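Local coordinates for protein dehalogenase-like hydrolase (Ralstonia solanacearum, PDB 3UMB) that probably catalyses the hydrolytic dehalogenation of small (S)-2-haloalkanoic acids to the corresponding (R)-2-hydroxyalkanoic acids, as a member of the HAD-like hydrolase superfamily, at residues A[173-178]-A[191-196]; A[198-203]-A[217-222]; A[187-192]-A[208-213]. All coordinates share one frame; numbering follows the deposited sequence.

Interaction 1 of 3, residues A[173-178]-A[191-196]; sequences AQILFV and HGFTTF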
loop_
_atom_site.group_PDB
_atom_site.type_symbol
_atom_site.label_atom_id
_atom_site.label_comp_id
_atom_site.label_asym_id
_atom_site.label_seq_id
_atom_site.Cartn_x
_atom_site.Cartn_y
_atom_site.Cartn_z
ATOM N N ALA A 173 -5.401 24.751 6.427
ATOM C CA ALA A 173 -4.231 25.445 7.017
ATOM C C ALA A 173 -4.410 25.770 8.492
ATOM O O ALA A 173 -3.422 25.883 9.233
ATOM C CB ALA A 173 -3.885 26.688 6.251
ATOM N N GLN A 174 -5.655 25.866 8.930
ATOM C CA GLN A 174 -5.939 26.227 10.313
ATOM C C GLN A 174 -6.308 25.034 11.200
ATOM O O GLN A 174 -6.729 25.224 12.336
ATOM C CB GLN A 174 -7.088 27.263 10.345
ATOM C CG GLN A 174 -6.734 28.596 9.646
ATOM C CD GLN A 174 -7.950 29.520 9.455
ATOM O OE1 GLN A 174 -8.941 29.450 10.205
ATOM N NE2 GLN A 174 -7.869 30.399 8.442
ATOM N N ILE A 175 -6.202 23.818 10.676
ATOM C CA ILE A 175 -6.414 22.612 11.480
ATOM C C ILE A 175 -5.046 21.991 11.693
ATOM O O ILE A 175 -4.235 21.941 10.775
ATOM C CB ILE A 175 -7.401 21.629 10.797
ATOM C CG1 ILE A 175 -8.760 22.321 10.594
ATOM C CG2 ILE A 175 -7.588 20.350 11.620
ATOM C CD1 ILE A 175 -9.866 21.428 10.020
ATOM N N LEU A 176 -4.759 21.596 12.933
ATOM C CA LEU A 176 -3.584 20.773 13.202
ATOM C C LEU A 176 -3.990 19.306 13.062
ATOM O O LEU A 176 -4.886 18.800 13.762
ATOM C CB LEU A 176 -2.973 21.022 14.582
ATOM C CG LEU A 176 -1.738 20.149 14.876
ATOM C CD1 LEU A 176 -0.564 20.428 13.912
ATOM C CD2 LEU A 176 -1.307 20.323 16.329
ATOM N N PHE A 177 -3.301 18.633 12.148
ATOM C CA PHE A 177 -3.575 17.245 11.849
ATOM C C PHE A 177 -2.522 16.384 12.526
ATOM O O PHE A 177 -1.326 16.523 12.269
ATOM C CB PHE A 177 -3.557 17.024 10.342
ATOM C CG PHE A 177 -3.910 15.631 9.964
ATOM C CD1 PHE A 177 -5.233 15.267 9.783
ATOM C CD2 PHE A 177 -2.917 14.647 9.884
ATOM C CE1 PHE A 177 -5.559 13.929 9.488
ATOM C CE2 PHE A 177 -3.223 13.333 9.599
ATOM C CZ PHE A 177 -4.544 12.956 9.374
ATOM N N VAL A 178 -2.981 15.469 13.363
ATOM C CA VAL A 178 -2.118 14.600 14.150
ATOM C C VAL A 178 -2.309 13.138 13.781
ATOM O O VAL A 178 -3.427 12.625 13.796
ATOM C CB VAL A 178 -2.427 14.757 15.653
ATOM C CG1 VAL A 178 -1.513 13.834 16.496
ATOM C CG2 VAL A 178 -2.275 16.234 16.058
ATOM N N HIS A 191 -2.252 17.837 1.588
ATOM C CA HIS A 191 -3.585 18.427 1.485
ATOM C C HIS A 191 -3.631 19.885 1.969
ATOM O O HIS A 191 -4.517 20.635 1.601
ATOM C CB HIS A 191 -4.572 17.582 2.264
ATOM C CG HIS A 191 -6.011 17.959 2.055
ATOM N ND1 HIS A 191 -6.683 17.703 0.879
ATOM C CD2 HIS A 191 -6.906 18.552 2.877
ATOM C CE1 HIS A 191 -7.936 18.104 0.997
ATOM N NE2 HIS A 191 -8.098 18.628 2.197
ATOM N N GLY A 192 -2.654 20.277 2.777
ATOM C CA GLY A 192 -2.521 21.655 3.265
ATOM C C GLY A 192 -2.744 21.850 4.770
ATOM O O GLY A 192 -2.903 22.989 5.201
ATOM N N PHE A 193 -2.801 20.782 5.562
ATOM C CA PHE A 193 -2.906 20.928 7.029
ATOM C C PHE A 193 -1.577 21.295 7.629
ATOM O O PHE A 193 -0.527 21.037 7.056
ATOM C CB PHE A 193 -3.306 19.639 7.746
ATOM C CG PHE A 193 -4.651 19.110 7.373
ATOM C CD1 PHE A 193 -5.785 19.483 8.081
ATOM C CD2 PHE A 193 -4.788 18.193 6.321
ATOM C CE1 PHE A 193 -7.039 18.977 7.738
ATOM C CE2 PHE A 193 -6.018 17.677 5.999
ATOM C CZ PHE A 193 -7.159 18.067 6.715
ATOM N N THR A 194 -1.628 21.868 8.822
ATOM C CA THR A 194 -0.451 21.890 9.684
ATOM C C THR A 194 -0.465 20.520 10.309
ATOM O O THR A 194 -1.465 20.122 10.900
ATOM C CB THR A 194 -0.549 22.931 10.848
ATOM O OG1 THR A 194 -0.856 24.224 10.318
ATOM C CG2 THR A 194 0.776 22.981 11.633
ATOM N N THR A 195 0.624 19.779 10.192
ATOM C CA THR A 195 0.599 18.433 10.705
ATOM C C THR A 195 1.684 18.166 11.761
ATOM O O THR A 195 2.796 18.685 11.686
ATOM C CB THR A 195 0.776 17.434 9.550
ATOM O OG1 THR A 195 2.082 17.593 9.031
ATOM C CG2 THR A 195 -0.212 17.683 8.444
ATOM N N PHE A 196 1.351 17.282 12.689
ATOM C CA PHE A 196 2.276 16.800 13.668
ATOM C C PHE A 196 2.305 15.270 13.596
ATOM O O PHE A 196 1.264 14.631 13.635
ATOM C CB PHE A 196 1.810 17.230 15.066
ATOM C CG PHE A 196 2.767 16.853 16.160
ATOM C CD1 PHE A 196 3.772 17.753 16.561
ATOM C CD2 PHE A 196 2.678 15.611 16.786
ATOM C CE1 PHE A 196 4.681 17.415 17.549
ATOM C CE2 PHE A 196 3.604 15.262 17.809
ATOM C CZ PHE A 196 4.599 16.179 18.181
#
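Just ahead of the parallel ladder, the Thr194 hydroxyl reaches back across the contact to the carbonyl oxygen of Ala173, in the 3-10 turn that leads into the other strand. The bond is weak, with Thr194 OG1 donating to Ala173 O over 3.2 Å; it becomes possible because OG1 is anti to the carbonyl carbon (chi1 -53°), while CG2, anti to N, leans on Leu176 CD1. The ladder itself pairs Leu176 with Thr194, Phe177 with Thr195 and Val178 with Phe196. Its first bond is the long one. Thr194 N gives a bent bond to Ile175 O at 3.3 Å, whereas Phe177 N meets Thr194 O at 2.7 Å almost in line, and Phe196 N follows onto Phe177 O at 2.8 Å.

On the side of Phe177 and Thr195, Ile175 CB lies at the edge of the Phe193 ring, 3.8 Å from Phe193 CD1, and the two side chains run alongside each other. Phe177 packs CB to CB with Phe193 at 3.7 Å; their rings are oblique, planes 41° apart. Thr195 CG2 touches Phe177 CB, and the Thr195 hydroxyl is hydrogen-bonded to that of Thr189. On the side of Leu176, Val178 and Phe196, Leu176 CD1 sits over the Thr194 carbonyl and reaches Phe196 CB.

These are neighbouring strands of the Rossmann-like HAD core, joined by the beta-alpha-beta unit of strand 175-179, helix 182-191 and strand 194-198. Helix 182-191 covers Phe177, Phe193 and Thr195, helix 219-227 packs against Leu176, Val178 and Phe196, and strand 6-9 flanks strand 175-179.

Interaction 2 of 3, residues A[198-203]-A[217-222]; sequences INRLGH and HDMRDL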
loop_
_atom_site.group_PDB
_atom_site.type_symbol
_atom_site.label_atom_id
_atom_site.label_comp_id
_atom_site.label_asym_id
_atom_site.label_seq_id
_atom_site.Cartn_x
_atom_site.Cartn_y
_atom_site.Cartn_z
ATOM N N ILE A 198 3.261 11.856 15.450
ATOM C CA ILE A 198 3.628 11.122 16.645
ATOM C C ILE A 198 4.349 9.877 16.188
ATOM O O ILE A 198 3.758 8.862 15.914
ATOM C CB ILE A 198 2.426 10.803 17.610
ATOM C CG1 ILE A 198 1.623 12.072 17.896
ATOM C CG2 ILE A 198 2.964 10.228 18.962
ATOM C CD1 ILE A 198 0.502 11.953 18.911
ATOM N N ASN A 199 5.660 10.002 16.077
ATOM C CA ASN A 199 6.520 8.934 15.642
ATOM C C ASN A 199 6.916 8.051 16.846
ATOM O O ASN A 199 8.013 8.179 17.413
ATOM C CB ASN A 199 7.747 9.568 14.939
ATOM C CG ASN A 199 8.707 8.549 14.395
ATOM O OD1 ASN A 199 8.383 7.362 14.314
ATOM N ND2 ASN A 199 9.916 9.002 14.034
ATOM N N ARG A 200 6.015 7.143 17.212
ATOM C CA ARG A 200 6.171 6.346 18.435
ATOM C C ARG A 200 7.334 5.342 18.416
ATOM O O ARG A 200 7.898 5.023 19.457
ATOM C CB ARG A 200 4.870 5.586 18.746
ATOM C CG ARG A 200 3.781 6.497 19.250
ATOM C CD ARG A 200 2.592 5.704 19.778
ATOM N NE ARG A 200 1.437 6.560 20.056
ATOM C CZ ARG A 200 1.372 7.445 21.049
ATOM N NH1 ARG A 200 2.421 7.619 21.875
ATOM N NH2 ARG A 200 0.262 8.178 21.219
ATOM N N LEU A 201 7.662 4.817 17.239
ATOM C CA LEU A 201 8.695 3.804 17.144
ATOM C C LEU A 201 10.042 4.396 16.711
ATOM O O LEU A 201 10.980 3.671 16.490
ATOM C CB LEU A 201 8.224 2.686 16.211
ATOM C CG LEU A 201 6.904 1.935 16.525
ATOM C CD1 LEU A 201 6.776 0.682 15.603
ATOM C CD2 LEU A 201 6.774 1.539 18.003
ATOM N N GLY A 202 10.137 5.715 16.620
ATOM C CA GLY A 202 11.391 6.386 16.270
ATOM C C GLY A 202 11.907 6.088 14.869
ATOM O O GLY A 202 13.089 5.979 14.661
ATOM N N HIS A 203 11.002 5.986 13.899
ATOM C CA HIS A 203 11.372 5.620 12.538
ATOM C C HIS A 203 11.880 6.817 11.752
ATOM O O HIS A 203 11.702 7.958 12.190
ATOM C CB HIS A 203 10.157 4.991 11.852
ATOM C CG HIS A 203 9.880 3.594 12.310
ATOM N ND1 HIS A 203 8.697 2.947 12.043
ATOM C CD2 HIS A 203 10.641 2.719 13.014
ATOM C CE1 HIS A 203 8.736 1.730 12.558
ATOM N NE2 HIS A 203 9.911 1.561 13.142
ATOM N N HIS A 217 7.570 12.022 19.856
ATOM C CA HIS A 217 7.577 10.625 20.256
ATOM C C HIS A 217 6.266 10.197 20.847
ATOM O O HIS A 217 5.934 9.016 20.829
ATOM C CB HIS A 217 8.710 10.391 21.257
ATOM C CG HIS A 217 8.687 9.044 21.896
ATOM N ND1 HIS A 217 8.442 8.865 23.245
ATOM C CD2 HIS A 217 8.867 7.801 21.372
ATOM C CE1 HIS A 217 8.460 7.567 23.519
ATOM N NE2 HIS A 217 8.730 6.901 22.403
ATOM N N ASP A 218 5.506 11.160 21.358
ATOM C CA ASP A 218 4.241 10.880 22.026
ATOM C C ASP A 218 3.344 12.103 22.068
ATOM O O ASP A 218 3.706 13.188 21.593
ATOM C CB ASP A 218 4.502 10.361 23.440
ATOM C CG ASP A 218 5.303 11.338 24.300
ATOM O OD1 ASP A 218 5.669 12.452 23.813
ATOM O OD2 ASP A 218 5.592 10.943 25.457
HETATM N N MSE A 219 2.159 11.907 22.620
HETATM C CA MSE A 219 1.128 12.934 22.663
HETATM C C MSE A 219 1.478 14.186 23.428
HETATM O O MSE A 219 0.997 15.307 23.137
HETATM C CB MSE A 219 -0.105 12.308 23.243
HETATM C CG MSE A 219 -0.807 11.543 22.175
HETATM SE SE MSE A 219 -1.985 12.769 21.201
HETATM C CE MSE A 219 -3.620 12.338 22.230
ATOM N N ARG A 220 2.339 13.985 24.413
ATOM C CA ARG A 220 2.785 15.047 25.271
ATOM C C ARG A 220 3.796 15.875 24.524
ATOM O O ARG A 220 3.859 17.078 24.724
ATOM C CB ARG A 220 3.344 14.451 26.560
ATOM C CG ARG A 220 2.284 13.645 27.334
ATOM C CD ARG A 220 2.815 12.906 28.591
ATOM N NE ARG A 220 3.632 11.738 28.246
ATOM C CZ ARG A 220 4.035 10.802 29.105
ATOM N NH1 ARG A 220 3.667 10.853 30.390
ATOM N NH2 ARG A 220 4.807 9.803 28.676
ATOM N N ASP A 221 4.562 15.283 23.612
ATOM C CA ASP A 221 5.337 16.139 22.714
ATOM C C ASP A 221 4.431 17.014 21.859
ATOM O O ASP A 221 4.818 18.140 21.523
ATOM C CB ASP A 221 6.306 15.350 21.831
ATOM C CG ASP A 221 7.478 14.777 22.612
ATOM O OD1 ASP A 221 7.971 15.433 23.570
ATOM O OD2 ASP A 221 7.899 13.656 22.261
ATOM N N LEU A 222 3.242 16.512 21.506
ATOM C CA LEU A 222 2.299 17.274 20.664
ATOM C C LEU A 222 1.800 18.521 21.397
ATOM O O LEU A 222 1.775 19.620 20.831
ATOM C CB LEU A 222 1.097 16.421 20.224
ATOM C CG LEU A 222 -0.111 17.284 19.790
ATOM C CD1 LEU A 222 0.117 17.992 18.483
ATOM C CD2 LEU A 222 -1.363 16.490 19.727
HETATM O O HOH W 1 5.194 7.032 22.269
#
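Ile198 drives its two branches into the start of helix 219-227, just where strand 194-198 of the Rossmann-like core runs out into a loop. This is the tight part: CG2 lies 3.4 Å from Asp218 CA, and CD1 comes 3.5 Å from the selenium of selenomethionine Met219. Asp218 is the N-cap of the helix. With CG between N and the carbonyl carbon (chi1 58°), its OD1 accepts from Asp221 N from above the carboxylate plane, while Asp221 OD2 takes His217 N through its anti lone pair.

The Arg200 guanidinium lies over Ile198, with Ile198 CG2 against the centre of one face, and has Met219 CG at its edge, 3.7 Å from Arg200 NH2. It makes no salt bridge with Asp218; NE and NH2 bond to the carbonyls of Gly13 and Thr14, and NH1 pairs with Glu103.

The outer side is looser. His217 is exposed, its CD2 merely resting near Arg200 O, and the Asn199-Gly202 beta turn leads away, tied by Asn199 to the backbone of His203. No direct hydrogen bond crosses the contact. A water bridges it instead, accepting from Arg200 NH1 at 2.9 Å and donating to His217 O at 2.6 Å.

Interaction 3 of 3, residues A[187-192]-A[208-213]; sequences GATWHG and LDVAPA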
loop_
_atom_site.group_PDB
_atom_site.type_symbol
_atom_site.label_atom_id
_atom_site.label_comp_id
_atom_site.label_asym_id
_atom_site.label_seq_id
_atom_site.Cartn_x
_atom_site.Cartn_y
_atom_site.Cartn_z
ATOM N N GLY A 187 0.688 12.738 3.853
ATOM C CA GLY A 187 -0.477 12.937 2.991
ATOM C C GLY A 187 -1.254 14.173 3.438
ATOM O O GLY A 187 -1.761 14.942 2.592
ATOM N N ALA A 188 -1.365 14.366 4.762
ATOM C CA ALA A 188 -2.083 15.521 5.298
ATOM C C ALA A 188 -1.376 16.814 4.994
ATOM O O ALA A 188 -2.022 17.815 4.724
ATOM C CB ALA A 188 -2.315 15.375 6.747
ATOM N N THR A 189 -0.056 16.797 4.998
ATOM C CA THR A 189 0.706 17.973 4.678
ATOM C C THR A 189 0.501 18.381 3.232
ATOM O O THR A 189 0.466 19.579 2.909
ATOM C CB THR A 189 2.208 17.723 4.926
ATOM O OG1 THR A 189 2.387 17.155 6.236
ATOM C CG2 THR A 189 3.032 19.006 4.795
ATOM N N TRP A 190 0.397 17.395 2.337
ATOM C CA TRP A 190 0.078 17.635 0.917
ATOM C C TRP A 190 -1.303 18.286 0.819
ATOM O O TRP A 190 -1.526 19.165 0.054
ATOM C CB TRP A 190 0.036 16.294 0.114
ATOM C CG TRP A 190 1.354 15.733 -0.370
ATOM C CD1 TRP A 190 2.513 16.424 -0.634
ATOM C CD2 TRP A 190 1.633 14.362 -0.715
ATOM N NE1 TRP A 190 3.497 15.566 -1.063
ATOM C CE2 TRP A 190 2.974 14.302 -1.146
ATOM C CE3 TRP A 190 0.888 13.176 -0.668
ATOM C CZ2 TRP A 190 3.573 13.115 -1.519
ATOM C CZ3 TRP A 190 1.493 11.998 -1.039
ATOM C CH2 TRP A 190 2.817 11.976 -1.462
ATOM N N HIS A 191 -2.252 17.837 1.588
ATOM C CA HIS A 191 -3.585 18.427 1.485
ATOM C C HIS A 191 -3.631 19.885 1.969
ATOM O O HIS A 191 -4.517 20.635 1.601
ATOM C CB HIS A 191 -4.572 17.582 2.264
ATOM C CG HIS A 191 -6.011 17.959 2.055
ATOM N ND1 HIS A 191 -6.683 17.703 0.879
ATOM C CD2 HIS A 191 -6.906 18.552 2.877
ATOM C CE1 HIS A 191 -7.936 18.104 0.997
ATOM N NE2 HIS A 191 -8.098 18.628 2.197
ATOM N N GLY A 192 -2.654 20.277 2.777
ATOM C CA GLY A 192 -2.521 21.655 3.265
ATOM C C GLY A 192 -2.744 21.850 4.770
ATOM O O GLY A 192 -2.903 22.989 5.201
ATOM N N LEU A 208 9.058 10.892 0.902
ATOM C CA LEU A 208 7.935 11.359 0.071
ATOM C C LEU A 208 8.121 12.797 -0.421
ATOM O O LEU A 208 7.201 13.359 -0.989
ATOM C CB LEU A 208 6.587 11.199 0.802
ATOM C CG LEU A 208 6.057 9.744 0.980
ATOM C CD1 LEU A 208 4.927 9.689 2.020
ATOM C CD2 LEU A 208 5.601 9.078 -0.272
ATOM N N ASP A 209 9.304 13.379 -0.223
ATOM C CA ASP A 209 9.600 14.786 -0.623
ATOM C C ASP A 209 8.711 15.826 0.073
ATOM O O ASP A 209 8.444 16.912 -0.452
ATOM C CB ASP A 209 9.510 14.967 -2.145
ATOM C CG ASP A 209 10.486 14.101 -2.883
ATOM O OD1 ASP A 209 11.697 14.373 -2.776
ATOM O OD2 ASP A 209 10.046 13.145 -3.562
ATOM N N VAL A 210 8.245 15.479 1.260
ATOM C CA VAL A 210 7.383 16.358 2.053
ATOM C C VAL A 210 7.621 15.936 3.498
ATOM O O VAL A 210 8.000 14.799 3.760
ATOM C CB VAL A 210 5.897 16.206 1.655
ATOM C CG1 VAL A 210 5.386 14.774 1.940
ATOM C CG2 VAL A 210 5.013 17.247 2.352
ATOM N N ALA A 211 7.452 16.871 4.424
ATOM C CA ALA A 211 7.617 16.593 5.867
ATOM C C ALA A 211 6.532 17.318 6.683
ATOM O O ALA A 211 6.159 18.431 6.402
ATOM C CB ALA A 211 9.066 16.966 6.351
ATOM N N PRO A 212 6.016 16.672 7.706
ATOM C CA PRO A 212 5.110 17.379 8.582
ATOM C C PRO A 212 5.746 18.625 9.245
ATOM O O PRO A 212 6.957 18.789 9.213
ATOM C CB PRO A 212 4.792 16.338 9.639
ATOM C CG PRO A 212 5.990 15.449 9.658
ATOM C CD PRO A 212 6.402 15.363 8.246
ATOM N N ALA A 213 4.918 19.476 9.835
ATOM C CA ALA A 213 5.384 20.706 10.427
ATOM C C ALA A 213 6.373 20.366 11.552
ATOM O O ALA A 213 7.482 20.921 11.576
ATOM C CB ALA A 213 4.188 21.538 10.963
HETATM O O HOH W 2 6.118 15.993 -2.223
#
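The loop 208-213 runs past the last turn of helix 182-191, nearest at Thr189 and Pro212 with their CA atoms 5.9 Å apart, and no direct hydrogen bond joins the two. Val210 sends one methyl to Thr189 and the other to Trp190. Its CG2 meets Thr189 CG2 at 3.6 Å, the two side chains running antiparallel, side against side. CG1, held between the backbone N and the carbonyl carbon (chi1 63°), lies over one face of the Trp190 indole, displaced toward the rim and 3.6 Å from NE1. Farther along the ring, CH2 touches Leu208 CD2 at 4.2 Å, with the two side chains roughly perpendicular. Thr189 also packs CG2 on Ala211 O and OG1 on Pro212 CA; that hydroxyl is hydrogen-bonded to Ala185 O and Thr195 OG1.

The indole N-H is used through water. A water in the ring plane accepts from Trp190 NE1 at 2.9 Å and donates to Leu208 O at 3.1 Å, with a weaker bond to Asp209 O. This corner also faces the dimer partner: His60 of the second subunit stacks on Trp190, and Lys62 and Arg51 of that subunit form salt bridges with Asp209.

Loop and helix are thus joined by apolar packing and a single bridging water rather than by direct polar bonds, and the same tryptophan serves both the fold and the subunit interface.

How the interactions relate
All three contacts belong to the Rossmann-like core, around the strands 175-179, 194-198 and 214-216. Interaction 1 comes first along the chain and closes before interaction 2 opens; interaction 3 begins where interaction 1 ends, and the segments of interactions 3 and 2 alternate. Interactions 1 and 3 lie close, their centres about 9 Å apart, and share His191 and Gly192, where a Schellman motif ends helix 182-191; Thr195 also packs on Pro212. The centre of interaction 2 lies about 16 Å from that of interaction 1, on the face covered by helix 219-227, where Leu222 packs on Leu176 and Phe196. The loop between strands 194-198 and 214-216 thus connects helix layers on opposite faces of the sheet, and interaction 3 extends to the dimer interface.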